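PDB 2UWJ: type 3 secretion system chaperone PscG from Pseudomonas aeruginosa, which acts with PscE as a type III secretion chaperone that prevents premature polymerization of the needle protein PscF in the bacterial cytoplasm. Local coordinates for residues 70-78 and 87-95. Sequence-based numbering, arbitrary orientation.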
ATOM      1  N   LEU C  70      -4.974  -6.848 -14.492  1.00 19.79           N
ATOM      2  CA  LEU C  70      -5.186  -5.777 -15.460  1.00 21.46           C
ATOM      3  C   LEU C  70      -6.608  -5.813 -16.033  1.00 23.71           C
ATOM      4  O   LEU C  70      -7.066  -4.807 -16.620  1.00 24.21           O
ATOM      5  CB  LEU C  70      -4.190  -5.853 -16.635  1.00 19.45           C
ATOM      6  CG  LEU C  70      -2.716  -5.751 -16.227  1.00 19.13           C
ATOM      7  CD1 LEU C  70      -1.853  -5.852 -17.487  1.00 24.39           C
ATOM      8  CD2 LEU C  70      -2.454  -4.415 -15.445  1.00 21.16           C
ATOM      9  N   GLU C  71      -7.314  -6.933 -15.829  1.00 18.49           N
ATOM     10  CA  GLU C  71      -8.680  -7.071 -16.407  1.00 24.33           C
ATOM     11  C   GLU C  71      -9.675  -5.927 -16.065  1.00 22.79           C
ATOM     12  O   GLU C  71     -10.452  -5.549 -16.916  1.00 22.11           O
ATOM     13  CB  GLU C  71      -9.297  -8.430 -16.064  1.00 22.21           C
ATOM     14  CG  GLU C  71      -8.613  -9.613 -16.775  1.00 25.64           C
ATOM     15  CD  GLU C  71      -8.991  -9.628 -18.267  1.00 31.40           C
ATOM     16  OE1 GLU C  71     -10.205  -9.501 -18.550  1.00 30.27           O
ATOM     17  OE2 GLU C  71      -8.098  -9.721 -19.124  1.00 29.44           O
ATOM     18  N   PRO C  72      -9.680  -5.421 -14.810  1.00 20.89           N
ATOM     19  CA  PRO C  72     -10.619  -4.331 -14.517  1.00 21.94           C
ATOM     20  C   PRO C  72     -10.478  -3.134 -15.477  1.00 23.98           C
ATOM     21  O   PRO C  72     -11.470  -2.480 -15.775  1.00 21.46           O
ATOM     22  CB  PRO C  72     -10.274  -3.931 -13.068  1.00 19.05           C
ATOM     23  CG  PRO C  72      -9.838  -5.322 -12.446  1.00 20.92           C
ATOM     24  CD  PRO C  72      -8.997  -5.907 -13.576  1.00 16.82           C
ATOM     25  N   TRP C  73      -9.239  -2.816 -15.892  1.00 20.81           N
ATOM     26  CA  TRP C  73      -9.014  -1.709 -16.793  1.00 19.25           C
ATOM     27  C   TRP C  73      -9.714  -1.954 -18.118  1.00 23.03           C
ATOM     28  O   TRP C  73     -10.281  -1.003 -18.686  1.00 19.55           O
ATOM     29  CB  TRP C  73      -7.518  -1.476 -17.067  1.00 19.63           C
ATOM     30  CG  TRP C  73      -6.801  -1.170 -15.815  1.00 19.98           C
ATOM     31  CD1 TRP C  73      -6.235  -2.069 -14.928  1.00 20.43           C
ATOM     32  CD2 TRP C  73      -6.591   0.129 -15.261  1.00 22.99           C
ATOM     33  NE1 TRP C  73      -5.676  -1.384 -13.850  1.00 22.83           N
ATOM     34  CE2 TRP C  73      -5.881  -0.034 -14.043  1.00 26.72           C
ATOM     35  CE3 TRP C  73      -6.935   1.429 -15.682  1.00 30.66           C
ATOM     36  CZ2 TRP C  73      -5.507   1.068 -13.247  1.00 28.98           C
ATOM     37  CZ3 TRP C  73      -6.555   2.523 -14.874  1.00 28.01           C
ATOM     38  CH2 TRP C  73      -5.858   2.336 -13.696  1.00 25.05           C
ATOM     39  N   PHE C  74      -9.694  -3.184 -18.623  1.00 20.27           N
ATOM     40  CA  PHE C  74     -10.387  -3.464 -19.898  1.00 22.99           C
ATOM     41  C   PHE C  74     -11.926  -3.337 -19.713  1.00 22.63           C
ATOM     42  O   PHE C  74     -12.593  -2.792 -20.603  1.00 24.31           O
ATOM     43  CB  PHE C  74      -9.988  -4.844 -20.459  1.00 20.94           C
ATOM     44  CG  PHE C  74      -8.483  -5.016 -20.575  1.00 20.93           C
ATOM     45  CD1 PHE C  74      -7.695  -3.980 -21.065  1.00 20.29           C
ATOM     46  CD2 PHE C  74      -7.859  -6.214 -20.168  1.00 24.00           C
ATOM     47  CE1 PHE C  74      -6.273  -4.124 -21.159  1.00 25.87           C
ATOM     48  CE2 PHE C  74      -6.460  -6.367 -20.257  1.00 23.66           C
ATOM     49  CZ  PHE C  74      -5.673  -5.333 -20.745  1.00 24.79           C
ATOM     50  N   ALA C  75     -12.472  -3.824 -18.586  1.00 22.61           N
ATOM     51  CA  ALA C  75     -13.918  -3.633 -18.303  1.00 21.70           C
ATOM     52  C   ALA C  75     -14.221  -2.087 -18.318  1.00 27.39           C
ATOM     53  O   ALA C  75     -15.215  -1.625 -18.901  1.00 25.31           O
ATOM     54  CB  ALA C  75     -14.269  -4.168 -16.914  1.00 21.74           C
ATOM     55  N   LEU C  76     -13.362  -1.300 -17.680  1.00 22.62           N
ATOM     56  CA  LEU C  76     -13.629   0.163 -17.602  1.00 20.85           C
ATOM     57  C   LEU C  76     -13.629   0.752 -19.018  1.00 26.18           C
ATOM     58  O   LEU C  76     -14.458   1.643 -19.329  1.00 24.79           O
ATOM     59  CB  LEU C  76     -12.584   0.895 -16.736  1.00 19.09           C
ATOM     60  CG  LEU C  76     -12.752   0.642 -15.199  1.00 23.63           C
ATOM     61  CD1 LEU C  76     -11.520   1.140 -14.444  1.00 26.08           C
ATOM     62  CD2 LEU C  76     -13.998   1.310 -14.684  1.00 24.20           C
ATOM     63  N   CYS C  77     -12.694   0.295 -19.862  1.00 21.01           N
ATOM     64  CA  CYS C  77     -12.596   0.784 -21.248  1.00 23.63           C
ATOM     65  C   CYS C  77     -13.874   0.426 -22.040  1.00 25.55           C
ATOM     66  O   CYS C  77     -14.431   1.253 -22.821  1.00 22.38           O
ATOM     67  CB  CYS C  77     -11.354   0.180 -21.947  1.00 22.40           C
ATOM     68  SG  CYS C  77      -9.825   0.976 -21.419  1.00 23.87           S
ATOM     69  N   GLU C  78     -14.312  -0.809 -21.883  1.00 22.35           N
ATOM     70  CA  GLU C  78     -15.535  -1.271 -22.570  1.00 24.16           C
ATOM     71  C   GLU C  78     -16.736  -0.404 -22.082  1.00 28.53           C
ATOM     72  O   GLU C  78     -17.624  -0.011 -22.875  1.00 26.92           O
ATOM     73  CB  GLU C  78     -15.765  -2.768 -22.257  1.00 20.25           C
ATOM     74  CG  GLU C  78     -14.862  -3.656 -23.110  1.00 24.05           C
ATOM     75  CD  GLU C  78     -14.746  -5.099 -22.596  1.00 23.08           C
ATOM     76  OE1 GLU C  78     -14.978  -5.340 -21.400  1.00 24.72           O
ATOM     77  OE2 GLU C  78     -14.412  -5.959 -23.407  1.00 23.05           O
ATOM     78  N   LEU C  87     -18.715  -5.838 -21.895  1.00 26.73           N
ATOM     79  CA  LEU C  87     -18.490  -5.509 -20.491  1.00 29.86           C
ATOM     80  C   LEU C  87     -19.110  -6.585 -19.588  1.00 31.91           C
ATOM     81  O   LEU C  87     -18.476  -7.102 -18.641  1.00 26.26           O
ATOM     82  CB  LEU C  87     -19.120  -4.147 -20.111  1.00 28.02           C
ATOM     83  CG  LEU C  87     -19.079  -3.793 -18.586  1.00 31.13           C
ATOM     84  CD1 LEU C  87     -17.581  -3.778 -18.058  1.00 23.44           C
ATOM     85  CD2 LEU C  87     -19.722  -2.384 -18.329  1.00 28.69           C
ATOM     86  N   ASP C  88     -20.362  -6.928 -19.876  1.00 31.00           N
ATOM     87  CA  ASP C  88     -21.059  -7.905 -19.061  1.00 32.49           C
ATOM     88  C   ASP C  88     -20.381  -9.256 -19.098  1.00 23.56           C
ATOM     89  O   ASP C  88     -20.329  -9.932 -18.080  1.00 30.37           O
ATOM     90  CB  ASP C  88     -22.544  -8.047 -19.476  1.00 37.71           C
ATOM     91  CG  ASP C  88     -23.356  -6.776 -19.208  1.00 52.25           C
ATOM     92  OD1 ASP C  88     -22.949  -5.956 -18.334  1.00 52.35           O
ATOM     93  OD2 ASP C  88     -24.417  -6.598 -19.867  1.00 49.79           O
ATOM     94  N   ARG C  89     -19.890  -9.687 -20.254  1.00 32.96           N
ATOM     95  CA  ARG C  89     -19.196 -10.988 -20.315  1.00 33.76           C
ATOM     96  C   ARG C  89     -17.883 -10.920 -19.499  1.00 35.26           C
ATOM     97  O   ARG C  89     -17.536 -11.859 -18.762  1.00 32.69           O
ATOM     98  CB  ARG C  89     -18.829 -11.389 -21.755  1.00 33.00           C
ATOM     99  CG  ARG C  89     -20.037 -11.788 -22.638  1.00 40.94           C
ATOM    100  CD  ARG C  89     -19.586 -12.330 -23.998  1.00 39.49           C
ATOM    101  NE  ARG C  89     -18.866 -11.366 -24.839  1.00 39.62           N
ATOM    102  CZ  ARG C  89     -19.443 -10.445 -25.611  1.00 41.71           C
ATOM    103  NH1 ARG C  89     -20.777 -10.335 -25.660  1.00 43.05           N
ATOM    104  NH2 ARG C  89     -18.682  -9.643 -26.360  1.00 37.37           N
ATOM    105  N   ARG C  90     -17.125  -9.838 -19.660  1.00 30.16           N
ATOM    106  CA  ARG C  90     -15.877  -9.726 -18.902  1.00 29.37           C
ATOM    107  C   ARG C  90     -16.183  -9.756 -17.388  1.00 29.11           C
ATOM    108  O   ARG C  90     -15.559 -10.522 -16.625  1.00 28.54           O
ATOM    109  CB  ARG C  90     -15.111  -8.434 -19.300  1.00 26.90           C
ATOM    110  CG  ARG C  90     -13.684  -8.368 -18.681  1.00 26.05           C
ATOM    111  CD  ARG C  90     -12.898  -7.151 -19.199  1.00 25.32           C
ATOM    112  NE  ARG C  90     -12.856  -7.043 -20.667  1.00 25.70           N
ATOM    113  CZ  ARG C  90     -11.964  -7.624 -21.485  1.00 28.54           C
ATOM    114  NH1 ARG C  90     -10.974  -8.410 -21.036  1.00 24.24           N
ATOM    115  NH2 ARG C  90     -12.029  -7.381 -22.790  1.00 23.30           N
ATOM    116  N   LEU C  91     -17.138  -8.933 -16.933  1.00 30.76           N
ATOM    117  CA  LEU C  91     -17.481  -8.939 -15.505  1.00 31.61           C
ATOM    118  C   LEU C  91     -17.928 -10.323 -15.031  1.00 35.97           C
ATOM    119  O   LEU C  91     -17.476 -10.802 -13.978  1.00 32.61           O
ATOM    120  CB  LEU C  91     -18.554  -7.896 -15.155  1.00 32.79           C
ATOM    121  CG  LEU C  91     -18.176  -6.443 -15.402  1.00 34.68           C
ATOM    122  CD1 LEU C  91     -19.275  -5.522 -14.859  1.00 31.25           C
ATOM    123  CD2 LEU C  91     -16.800  -6.179 -14.704  1.00 28.02           C
ATOM    124  N   ALA C  92     -18.767 -11.000 -15.817  1.00 34.72           N
ATOM    125  CA  ALA C  92     -19.212 -12.355 -15.434  1.00 37.20           C
ATOM    126  C   ALA C  92     -17.985 -13.287 -15.280  1.00 37.14           C
ATOM    127  O   ALA C  92     -17.929 -14.111 -14.373  1.00 37.31           O
ATOM    128  CB  ALA C  92     -20.223 -12.934 -16.508  1.00 38.38           C
ATOM    129  N   GLY C  93     -16.993 -13.142 -16.155  1.00 35.25           N
ATOM    130  CA  GLY C  93     -15.802 -13.968 -16.046  1.00 36.55           C
ATOM    131  C   GLY C  93     -15.015 -13.677 -14.762  1.00 38.68           C
ATOM    132  O   GLY C  93     -14.643 -14.587 -14.025  1.00 40.47           O
ATOM    133  N   LEU C  94     -14.779 -12.403 -14.478  1.00 37.12           N
ATOM    134  CA  LEU C  94     -14.030 -12.001 -13.294  1.00 36.05           C
ATOM    135  C   LEU C  94     -14.739 -12.382 -11.994  1.00 37.84           C
ATOM    136  O   LEU C  94     -14.102 -12.548 -10.945  1.00 35.82           O
ATOM    137  CB  LEU C  94     -13.800 -10.482 -13.305  1.00 34.23           C
ATOM    138  CG  LEU C  94     -12.914 -10.049 -14.457  1.00 37.97           C
ATOM    139  CD1 LEU C  94     -12.786  -8.552 -14.418  1.00 32.34           C
ATOM    140  CD2 LEU C  94     -11.551 -10.793 -14.374  1.00 33.04           C
ATOM    141  N   GLY C  95     -16.066 -12.513 -12.064  1.00 40.77           N
ATOM    142  CA  GLY C  95     -16.844 -12.864 -10.885  1.00 39.81           C
ATOM    143  C   GLY C  95     -16.338 -14.079 -10.134  1.00 40.94           C
ATOM    144  O   GLY C  95     -16.352 -14.091  -8.908  1.00 46.69           O
TER
HETATM  145  O   HOH W   1      -8.660  -9.998 -21.689  1.00 29.37           O
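Arg90 reaches across from segment 87-95 and lodges among Glu71, Phe74, Ala75 and Glu78 as a knob in a hole. Its CG lies anti to the backbone N (chi1 -172°), which sends the chain straight at the other helix before it bends at chi3. Two salt bridges hold the guanidinium. Glu78 is gripped side-on: NE of Arg90 donates to OE1 of Glu78 and NH2 of Arg90 to OE2 of Glu78, both at 2.8 Å. Both acceptors lie close to the guanidinium plane, but the nitrogens meet the carboxylate from above its own plane, the two groups being 44° apart. NH1 of Arg90 bonds OE1 of Glu71 on its syn side, a little out of the carboxylate plane, also at 2.8 Å. Water 1 accepts from NH1 of Arg90 and donates to OE2 of Glu71, and Asn65 also hydrogen-bonds that oxygen. These bonds fix the rotation of the guanidinium. The two carboxylates probably stabilise its positive charge.

One guanidinium face is covered by CB of Phe74, 3.6 Å from CZ of Arg90. The Phe74 ring turns off toward Ala62 and Leu59, and its CD2 still lies near NH1 of Arg90.

Apolar contacts flank the charges. CB of Ala75 touches CD1 of Leu87 at 3.5 Å and CD2 of Leu91 at 3.9 Å. With only a methyl at Ala75, the backbones come near here, 5.4 Å between the CA atoms of Ala75 and Leu87. Toward the other end, CD2 of Leu94 packs on CB of Glu71 at 3.7 Å. Leu94 and Pro72 also touch helix 100-113.

The axes of 71-78 and 87-95 pass 9.3 Å apart, with N-to-C directions 156° apart, nearly antiparallel. Helices 71-80 and 84-95, joined by a short connection, form a helical hairpin, consistent with the TPR-like fold of the YscG family.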